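Local coordinates for protein chorismate synthase (Campylobacter jejuni, PDB 1SQ1) that probably catalyses the FMNH2-dependent anti-1,4-elimination of phosphate from 5-enolpyruvylshikimate-3-phosphate to give chorismate, the branch-point precursor of the aromatic amino acids, at residues N41-R46 with R131-A136; D60-L65 with I78-F83; I147-G152 with V331-V336. One frame throughout, in Å; residues are numbered along the deposited sequence.

Contact 1 (N41-R46 with R131-A136); sequences NELDKR and RVAGGA
Val132 carries this contact, touching Glu42, Leu43 and Arg46 of 41-46. Its CB already touches Leu43, lying 3.9 Å from Leu43 CD2. Beyond CB the two methyls divide the work. Val132 CG1, anti to the backbone N (chi1 -180°), meets two residues: it sits 3.8 Å from Leu43 CD2, 3.9 Å from the carbonyl oxygen Glu42 O and 4.1 Å from Glu42 CG, the Glu42 and Val132 side chains crossing at about a right angle. Val132 CG2 serves the other end, 3.9 Å from Arg46 CD. Leu43 also extends past Val132, its CD2 standing 4.4 Å from Ala133 CB.

No hydrogen bond links the segments, so the join rests on carbon contacts. The long chains contribute their aliphatic parts and send their polar ends to other partners. Glu42 bends at chi2 (69°) and carries its carboxylate to a salt bridge with Arg337; Arg46 NE is hydrogen-bonded to Ser128 OG. Arg46 is a predicted NADP(+)-binding residue, and it is CD, in the middle of its chain, that packs on Val132.

The axes of 41-45 and 131-136 pass 9.1 Å apart, with 145° between their directions, nearer antiparallel than crossed. Such close-packed, nearly antiparallel helices belong to the inner helical layer of the chorismate synthase beta-alpha-beta sandwich.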
loop_
_atom_site.group_PDB
_atom_site.type_symbol
_atom_site.label_atom_id
_atom_site.label_comp_id
_atom_site.label_asym_id
_atom_site.label_seq_id
_atom_site.Cartn_x
_atom_site.Cartn_y
_atom_site.Cartn_z
ATOM N N ASN A 41 -24.639 -18.304 9.190
ATOM C CA ASN A 41 -25.645 -17.674 10.040
ATOM C C ASN A 41 -25.588 -16.164 9.972
ATOM O O ASN A 41 -26.618 -15.500 9.898
ATOM C CB ASN A 41 -25.488 -18.103 11.497
ATOM C CG ASN A 41 -25.939 -19.518 11.731
ATOM O OD1 ASN A 41 -26.957 -19.952 11.189
ATOM N ND2 ASN A 41 -25.196 -20.248 12.556
ATOM N N GLU A 42 -24.381 -15.620 10.007
ATOM C CA GLU A 42 -24.223 -14.181 9.968
ATOM C C GLU A 42 -24.829 -13.647 8.685
ATOM O O GLU A 42 -25.507 -12.620 8.693
ATOM C CB GLU A 42 -22.747 -13.801 10.048
ATOM C CG GLU A 42 -22.516 -12.460 10.709
ATOM C CD GLU A 42 -22.845 -12.478 12.196
ATOM O OE1 GLU A 42 -22.798 -11.407 12.834
ATOM O OE2 GLU A 42 -23.144 -13.563 12.737
ATOM N N LEU A 43 -24.598 -14.347 7.580
ATOM C CA LEU A 43 -25.148 -13.901 6.307
ATOM C C LEU A 43 -26.678 -13.843 6.360
ATOM O O LEU A 43 -27.297 -13.028 5.669
ATOM C CB LEU A 43 -24.688 -14.817 5.161
ATOM C CG LEU A 43 -23.292 -14.562 4.589
ATOM C CD1 LEU A 43 -22.989 -15.573 3.506
ATOM C CD2 LEU A 43 -23.221 -13.155 4.021
ATOM N N ASP A 44 -27.281 -14.690 7.194
ATOM C CA ASP A 44 -28.737 -14.726 7.323
ATOM C C ASP A 44 -29.291 -13.579 8.164
ATOM O O ASP A 44 -30.497 -13.310 8.147
ATOM C CB ASP A 44 -29.201 -16.071 7.905
ATOM C CG ASP A 44 -28.941 -17.240 6.961
ATOM O OD1 ASP A 44 -29.018 -17.054 5.725
ATOM O OD2 ASP A 44 -28.680 -18.355 7.452
ATOM N N LYS A 45 -28.412 -12.901 8.897
ATOM C CA LYS A 45 -28.834 -11.775 9.722
ATOM C C LYS A 45 -29.158 -10.571 8.844
ATOM O O LYS A 45 -30.182 -9.916 9.045
ATOM C CB LYS A 45 -27.752 -11.405 10.744
ATOM C CG LYS A 45 -27.869 -12.145 12.068
ATOM C CD LYS A 45 -27.082 -11.437 13.160
ATOM C CE LYS A 45 -27.370 -12.032 14.529
ATOM N NZ LYS A 45 -26.648 -11.313 15.619
ATOM N N ARG A 46 -28.296 -10.279 7.872
ATOM C CA ARG A 46 -28.554 -9.149 6.984
ATOM C C ARG A 46 -29.800 -9.448 6.139
ATOM O O ARG A 46 -29.987 -10.577 5.673
ATOM C CB ARG A 46 -27.353 -8.884 6.071
ATOM C CG ARG A 46 -27.103 -9.959 5.040
ATOM C CD ARG A 46 -26.132 -9.477 3.980
ATOM N NE ARG A 46 -26.659 -8.368 3.187
ATOM C CZ ARG A 46 -27.635 -8.476 2.288
ATOM N NH1 ARG A 46 -28.208 -9.651 2.058
ATOM N NH2 ARG A 46 -28.025 -7.409 1.601
ATOM N N ARG A 131 -19.185 -7.845 2.406
ATOM C CA ARG A 131 -18.643 -7.269 3.630
ATOM C C ARG A 131 -18.964 -8.156 4.822
ATOM O O ARG A 131 -18.137 -8.333 5.712
ATOM C CB ARG A 131 -19.219 -5.871 3.850
ATOM C CG ARG A 131 -19.364 -5.061 2.559
ATOM C CD ARG A 131 -20.013 -3.699 2.785
ATOM N NE ARG A 131 -19.124 -2.748 3.441
ATOM C CZ ARG A 131 -18.651 -1.647 2.870
ATOM N NH1 ARG A 131 -17.845 -0.840 3.550
ATOM N NH2 ARG A 131 -18.988 -1.346 1.623
ATOM N N VAL A 132 -20.174 -8.712 4.840
ATOM C CA VAL A 132 -20.594 -9.603 5.927
ATOM C C VAL A 132 -19.796 -10.923 5.898
ATOM O O VAL A 132 -19.207 -11.315 6.909
ATOM C CB VAL A 132 -22.109 -9.906 5.840
ATOM C CG1 VAL A 132 -22.536 -10.831 6.978
ATOM C CG2 VAL A 132 -22.886 -8.612 5.905
ATOM N N ALA A 133 -19.767 -11.604 4.756
ATOM C CA ALA A 133 -19.007 -12.846 4.666
ATOM C C ALA A 133 -17.601 -12.616 5.215
ATOM O O ALA A 133 -17.173 -13.283 6.160
ATOM C CB ALA A 133 -18.925 -13.315 3.226
ATOM N N GLY A 134 -16.894 -11.659 4.616
ATOM C CA GLY A 134 -15.539 -11.336 5.032
ATOM C C GLY A 134 -15.399 -11.072 6.520
ATOM O O GLY A 134 -14.491 -11.601 7.160
ATOM N N GLY A 135 -16.281 -10.248 7.078
ATOM C CA GLY A 135 -16.225 -9.971 8.504
ATOM C C GLY A 135 -16.378 -11.247 9.329
ATOM O O GLY A 135 -15.705 -11.421 10.356
ATOM N N ALA A 136 -17.265 -12.137 8.881
ATOM C CA ALA A 136 -17.512 -13.418 9.549
ATOM C C ALA A 136 -16.190 -14.137 9.739
ATOM O O ALA A 136 -15.804 -14.499 10.852
ATOM C CB ALA A 136 -18.441 -14.274 8.697
#

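Contact 2 (D60-L65 with I78-F83); sequences DKAQVL and IAIVVF
Ala62 meets Val82 in the close-packed part of this antiparallel strand pair, where Ala62 CB lies 3.6 Å from Val82 CG2. Val64 and Ile80 project from the same face, and Ile80 CG2 comes within 4.2 Å of Ala62 CB, giving a continuous apolar surface. The backbones are joined at the hydrogen-bonded pair Gln63 and Val81: Gln63 N donates to Val81 O at 2.8 Å, while the return bond from Val81 N to Gln63 O is longer, 3.3 Å. Leu65 N adds a bond to Ala79 O just past the strand end. The Leu65 side chain is tightly packed too, crossing Val81 to lay CG and CD1 on Val81 CG2 and setting its CB 3.6 Å from Ala79 CB.

The loose side is narrower. Gln63 stretches out fully (chi2 -180°) into an exposed position; of its side chain, CB lies near Val81 O. Lys61 points away from 78-83, and at the exposed Asp60 and Phe83 end Lys61 O lies at the Phe83 ring edge.

Strand 78-82 pairs on its other edge with strand 21-26, and 62-64 is the outermost strand within the chain. Helices 36-45 and 128-143 cover the Ala62, Ile80 and Val82 face, while Leu65 makes backbone hydrogen bonds to the third subunit.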
loop_
_atom_site.group_PDB
_atom_site.type_symbol
_atom_site.label_atom_id
_atom_site.label_comp_id
_atom_site.label_asym_id
_atom_site.label_seq_id
_atom_site.Cartn_x
_atom_site.Cartn_y
_atom_site.Cartn_z
ATOM N N ASP A 60 -28.798 -17.674 -1.338
ATOM C CA ASP A 60 -27.939 -16.768 -0.577
ATOM C C ASP A 60 -27.008 -17.555 0.354
ATOM O O ASP A 60 -26.647 -17.084 1.434
ATOM C CB ASP A 60 -28.802 -15.786 0.234
ATOM C CG ASP A 60 -28.054 -14.513 0.602
ATOM O OD1 ASP A 60 -27.040 -14.602 1.327
ATOM O OD2 ASP A 60 -28.476 -13.422 0.159
ATOM N N LYS A 61 -26.626 -18.757 -0.070
ATOM C CA LYS A 61 -25.734 -19.596 0.723
ATOM C C LYS A 61 -24.285 -19.341 0.320
ATOM O O LYS A 61 -23.977 -19.219 -0.871
ATOM C CB LYS A 61 -26.071 -21.077 0.531
ATOM C CG LYS A 61 -25.123 -22.031 1.255
ATOM C CD LYS A 61 -25.601 -23.473 1.175
ATOM C CE LYS A 61 -26.989 -23.624 1.803
ATOM N NZ LYS A 61 -27.037 -23.172 3.236
ATOM N N ALA A 62 -23.408 -19.260 1.321
ATOM C CA ALA A 62 -21.980 -19.010 1.113
ATOM C C ALA A 62 -21.213 -20.274 0.754
ATOM O O ALA A 62 -21.352 -21.300 1.416
ATOM C CB ALA A 62 -21.374 -18.380 2.374
ATOM N N GLN A 63 -20.398 -20.195 -0.291
ATOM C CA GLN A 63 -19.607 -21.342 -0.716
ATOM C C GLN A 63 -18.100 -21.059 -0.641
ATOM O O GLN A 63 -17.518 -20.442 -1.536
ATOM C CB GLN A 63 -19.988 -21.748 -2.141
ATOM C CG GLN A 63 -19.474 -23.128 -2.522
ATOM C CD GLN A 63 -19.841 -23.539 -3.943
ATOM O OE1 GLN A 63 -21.016 -23.542 -4.318
ATOM N NE2 GLN A 63 -18.831 -23.900 -4.740
ATOM N N VAL A 64 -17.476 -21.507 0.442
ATOM C CA VAL A 64 -16.049 -21.314 0.630
ATOM C C VAL A 64 -15.269 -21.985 -0.493
ATOM O O VAL A 64 -15.304 -23.206 -0.626
ATOM C CB VAL A 64 -15.585 -21.920 1.951
ATOM C CG1 VAL A 64 -14.102 -21.658 2.144
ATOM C CG2 VAL A 64 -16.395 -21.352 3.085
ATOM N N LEU A 65 -14.556 -21.192 -1.286
ATOM C CA LEU A 65 -13.782 -21.735 -2.395
ATOM C C LEU A 65 -12.356 -22.187 -2.074
ATOM O O LEU A 65 -11.825 -23.066 -2.751
ATOM C CB LEU A 65 -13.726 -20.723 -3.538
ATOM C CG LEU A 65 -15.060 -20.303 -4.147
ATOM C CD1 LEU A 65 -14.781 -19.549 -5.442
ATOM C CD2 LEU A 65 -15.925 -21.530 -4.430
ATOM N N ILE A 78 -8.739 -16.852 1.308
ATOM C CA ILE A 78 -9.985 -17.590 1.460
ATOM C C ILE A 78 -11.052 -17.065 0.516
ATOM O O ILE A 78 -11.744 -16.113 0.839
ATOM C CB ILE A 78 -10.481 -17.462 2.912
ATOM C CG1 ILE A 78 -9.408 -18.002 3.851
ATOM C CG2 ILE A 78 -11.791 -18.197 3.100
ATOM C CD1 ILE A 78 -9.673 -17.729 5.288
ATOM N N ALA A 79 -11.195 -17.672 -0.654
ATOM C CA ALA A 79 -12.210 -17.186 -1.578
ATOM C C ALA A 79 -13.596 -17.673 -1.167
ATOM O O ALA A 79 -13.753 -18.781 -0.654
ATOM C CB ALA A 79 -11.892 -17.621 -3.004
ATOM N N ILE A 80 -14.599 -16.828 -1.383
ATOM C CA ILE A 80 -15.975 -17.161 -1.034
ATOM C C ILE A 80 -16.947 -16.549 -2.038
ATOM O O ILE A 80 -16.746 -15.431 -2.517
ATOM C CB ILE A 80 -16.341 -16.659 0.387
ATOM C CG1 ILE A 80 -15.418 -17.308 1.433
ATOM C CG2 ILE A 80 -17.799 -16.968 0.673
ATOM C CD1 ILE A 80 -15.765 -16.996 2.891
ATOM N N VAL A 81 -17.994 -17.297 -2.364
ATOM C CA VAL A 81 -19.000 -16.829 -3.307
ATOM C C VAL A 81 -20.368 -17.098 -2.702
ATOM O O VAL A 81 -20.631 -18.199 -2.211
ATOM C CB VAL A 81 -18.911 -17.570 -4.661
ATOM C CG1 VAL A 81 -19.759 -16.848 -5.695
ATOM C CG2 VAL A 81 -17.473 -17.653 -5.123
ATOM N N VAL A 82 -21.236 -16.094 -2.740
ATOM C CA VAL A 82 -22.573 -16.216 -2.181
ATOM C C VAL A 82 -23.618 -15.895 -3.236
ATOM O O VAL A 82 -23.482 -14.920 -3.959
ATOM C CB VAL A 82 -22.748 -15.262 -0.992
ATOM C CG1 VAL A 82 -24.143 -15.388 -0.427
ATOM C CG2 VAL A 82 -21.717 -15.579 0.074
ATOM N N PHE A 83 -24.654 -16.727 -3.320
ATOM C CA PHE A 83 -25.733 -16.531 -4.292
ATOM C C PHE A 83 -27.003 -15.980 -3.643
ATOM O O PHE A 83 -28.104 -16.097 -4.194
ATOM C CB PHE A 83 -26.066 -17.850 -5.003
ATOM C CG PHE A 83 -24.940 -18.398 -5.832
ATOM C CD1 PHE A 83 -23.931 -19.163 -5.245
ATOM C CD2 PHE A 83 -24.872 -18.127 -7.199
ATOM C CE1 PHE A 83 -22.862 -19.655 -6.008
ATOM C CE2 PHE A 83 -23.808 -18.611 -7.977
ATOM C CZ PHE A 83 -22.800 -19.378 -7.377
#

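Contact 3 (I147-G152 with V331-V336)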
loop_
_atom_site.group_PDB
_atom_site.type_symbol
_atom_site.label_atom_id
_atom_site.label_comp_id
_atom_site.label_asym_id
_atom_site.label_seq_id
_atom_site.Cartn_x
_atom_site.Cartn_y
_atom_site.Cartn_z
ATOM N N ILE A 147 -12.347 -11.921 21.573
ATOM C CA ILE A 147 -12.721 -10.553 21.273
ATOM C C ILE A 147 -14.101 -10.694 20.640
ATOM O O ILE A 147 -14.282 -11.396 19.641
ATOM C CB ILE A 147 -11.716 -9.901 20.296
ATOM C CG1 ILE A 147 -10.351 -9.787 20.977
ATOM C CG2 ILE A 147 -12.200 -8.517 19.895
ATOM C CD1 ILE A 147 -9.256 -9.179 20.117
ATOM N N CYS A 148 -15.083 -10.046 21.246
ATOM C CA CYS A 148 -16.437 -10.140 20.747
ATOM C C CYS A 148 -16.947 -8.801 20.264
ATOM O O CYS A 148 -16.817 -7.790 20.956
ATOM C CB CYS A 148 -17.349 -10.682 21.839
ATOM S SG CYS A 148 -18.958 -11.177 21.240
ATOM N N VAL A 149 -17.523 -8.805 19.069
ATOM C CA VAL A 149 -18.073 -7.596 18.473
ATOM C C VAL A 149 -19.560 -7.811 18.205
ATOM O O VAL A 149 -19.943 -8.756 17.514
ATOM C CB VAL A 149 -17.351 -7.249 17.144
ATOM C CG1 VAL A 149 -17.986 -6.025 16.509
ATOM C CG2 VAL A 149 -15.877 -6.982 17.408
ATOM N N GLN A 150 -20.392 -6.939 18.764
ATOM C CA GLN A 150 -21.837 -7.029 18.591
ATOM C C GLN A 150 -22.424 -5.638 18.420
ATOM O O GLN A 150 -21.910 -4.673 18.985
ATOM C CB GLN A 150 -22.461 -7.721 19.802
ATOM C CG GLN A 150 -21.574 -7.694 21.044
ATOM C CD GLN A 150 -22.128 -8.530 22.183
ATOM O OE1 GLN A 150 -22.781 -9.556 21.957
ATOM N NE2 GLN A 150 -21.852 -8.108 23.416
ATOM N N SER A 151 -23.503 -5.544 17.641
ATOM C CA SER A 151 -24.178 -4.272 17.357
ATOM C C SER A 151 -25.695 -4.428 17.304
ATOM O O SER A 151 -26.215 -5.538 17.151
ATOM C CB SER A 151 -23.717 -3.722 16.006
ATOM O OG SER A 151 -22.300 -3.652 15.925
ATOM N N GLY A 152 -26.393 -3.301 17.409
ATOM C CA GLY A 152 -27.843 -3.308 17.360
ATOM C C GLY A 152 -28.415 -1.913 17.195
ATOM O O GLY A 152 -27.714 -0.932 17.433
ATOM N N VAL A 331 -23.770 -4.986 9.096
ATOM C CA VAL A 331 -22.578 -4.653 8.330
ATOM C C VAL A 331 -21.590 -3.880 9.199
ATOM O O VAL A 331 -20.379 -4.100 9.111
ATOM C CB VAL A 331 -22.932 -3.819 7.086
ATOM C CG1 VAL A 331 -21.670 -3.392 6.367
ATOM C CG2 VAL A 331 -23.818 -4.636 6.160
ATOM N N ALA A 332 -22.098 -2.983 10.039
ATOM C CA ALA A 332 -21.229 -2.221 10.927
ATOM C C ALA A 332 -20.431 -3.209 11.780
ATOM O O ALA A 332 -19.294 -2.931 12.163
ATOM C CB ALA A 332 -22.049 -1.310 11.806
ATOM N N SER A 333 -21.020 -4.368 12.070
ATOM C CA SER A 333 -20.313 -5.375 12.859
ATOM C C SER A 333 -19.179 -5.978 12.042
ATOM O O SER A 333 -18.032 -5.988 12.481
ATOM C CB SER A 333 -21.258 -6.493 13.314
ATOM O OG SER A 333 -21.962 -6.123 14.487
ATOM N N ALA A 334 -19.509 -6.472 10.849
ATOM C CA ALA A 334 -18.521 -7.079 9.964
ATOM C C ALA A 334 -17.313 -6.167 9.779
ATOM O O ALA A 334 -16.177 -6.602 9.930
ATOM C CB ALA A 334 -19.154 -7.394 8.615
HETATM N N MSE A 335 -17.566 -4.901 9.458
HETATM C CA MSE A 335 -16.495 -3.935 9.262
HETATM C C MSE A 335 -15.618 -3.756 10.496
HETATM O O MSE A 335 -14.388 -3.719 10.386
HETATM C CB MSE A 335 -17.054 -2.567 8.840
HETATM C CG MSE A 335 -17.721 -2.531 7.479
HETATM SE SE MSE A 335 -16.688 -3.357 6.059
HETATM C CE MSE A 335 -15.169 -2.148 5.965
ATOM N N VAL A 336 -16.232 -3.629 11.668
ATOM C CA VAL A 336 -15.438 -3.455 12.879
ATOM C C VAL A 336 -14.657 -4.734 13.138
ATOM O O VAL A 336 -13.593 -4.721 13.752
ATOM C CB VAL A 336 -16.314 -3.130 14.098
ATOM C CG1 VAL A 336 -15.451 -3.042 15.337
ATOM C CG2 VAL A 336 -17.038 -1.808 13.872
#
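Ser151 and Ser333 make the polar link between strand and helix, a hydroxyl-hydroxyl hydrogen bond with Ser151 OG 2.9 Å from Ser333 OG. Each hydroxyl lies beside its own backbone N and anti to the carbonyl carbon (chi1 -52° for Ser151, -83° for Ser333), which turns both into the space between the backbones, where their CA atoms are 6.0 Å apart. Ser151 OG has a second hydrogen-bond partner in Thr209 OG1 of the next strand, so a short polar chain runs from the sheet to the helix.

The apolar part rests on Val149, two residues back along the strand and pointing the same way. Its CG1, anti to the backbone N, lies 4.1 Å from Val336 CG1 and 4.0 Å from Ser333 O, so one methyl meets residues about a turn apart, Ser333 and Val336.

The axes of 148-152 and 331-336 approach to 7.7 Å at 156°, setting strand and helix nearly antiparallel. Strand 148-156 is hydrogen-bonded through its backbone to strand 205-212, which also packs on Val149. On the helix, Val336 and Ala332 are covered by Leu234 of helix 226-235, while Val331 and Met335 (a selenomethionine) lie against helix 128-143.

In the fold
The three contacts trace a path through the layers of the fold. Contact 2, in one antiparallel sheet, is nested in the loop closed by contact 1, and their centres are 11 Å apart; Leu43 bridges them, its CD1 lying 3.7 Å from Val82 CG2. Contact 3 comes later in the chain, its centre 10 Å from that of contact 1, and brings helix 325-346 onto the second sheet. Contacts 1 and 3 touch directly, Ala334 CB lying 3.8 Å from Val132 CA. Contacts 2 and 3 do not touch, their nearest atoms being about 12 Å apart. Helices 36-45, 128-143 and 325-346 thus lie between the two sheets, consistent with the sandwich core of chorismate synthases.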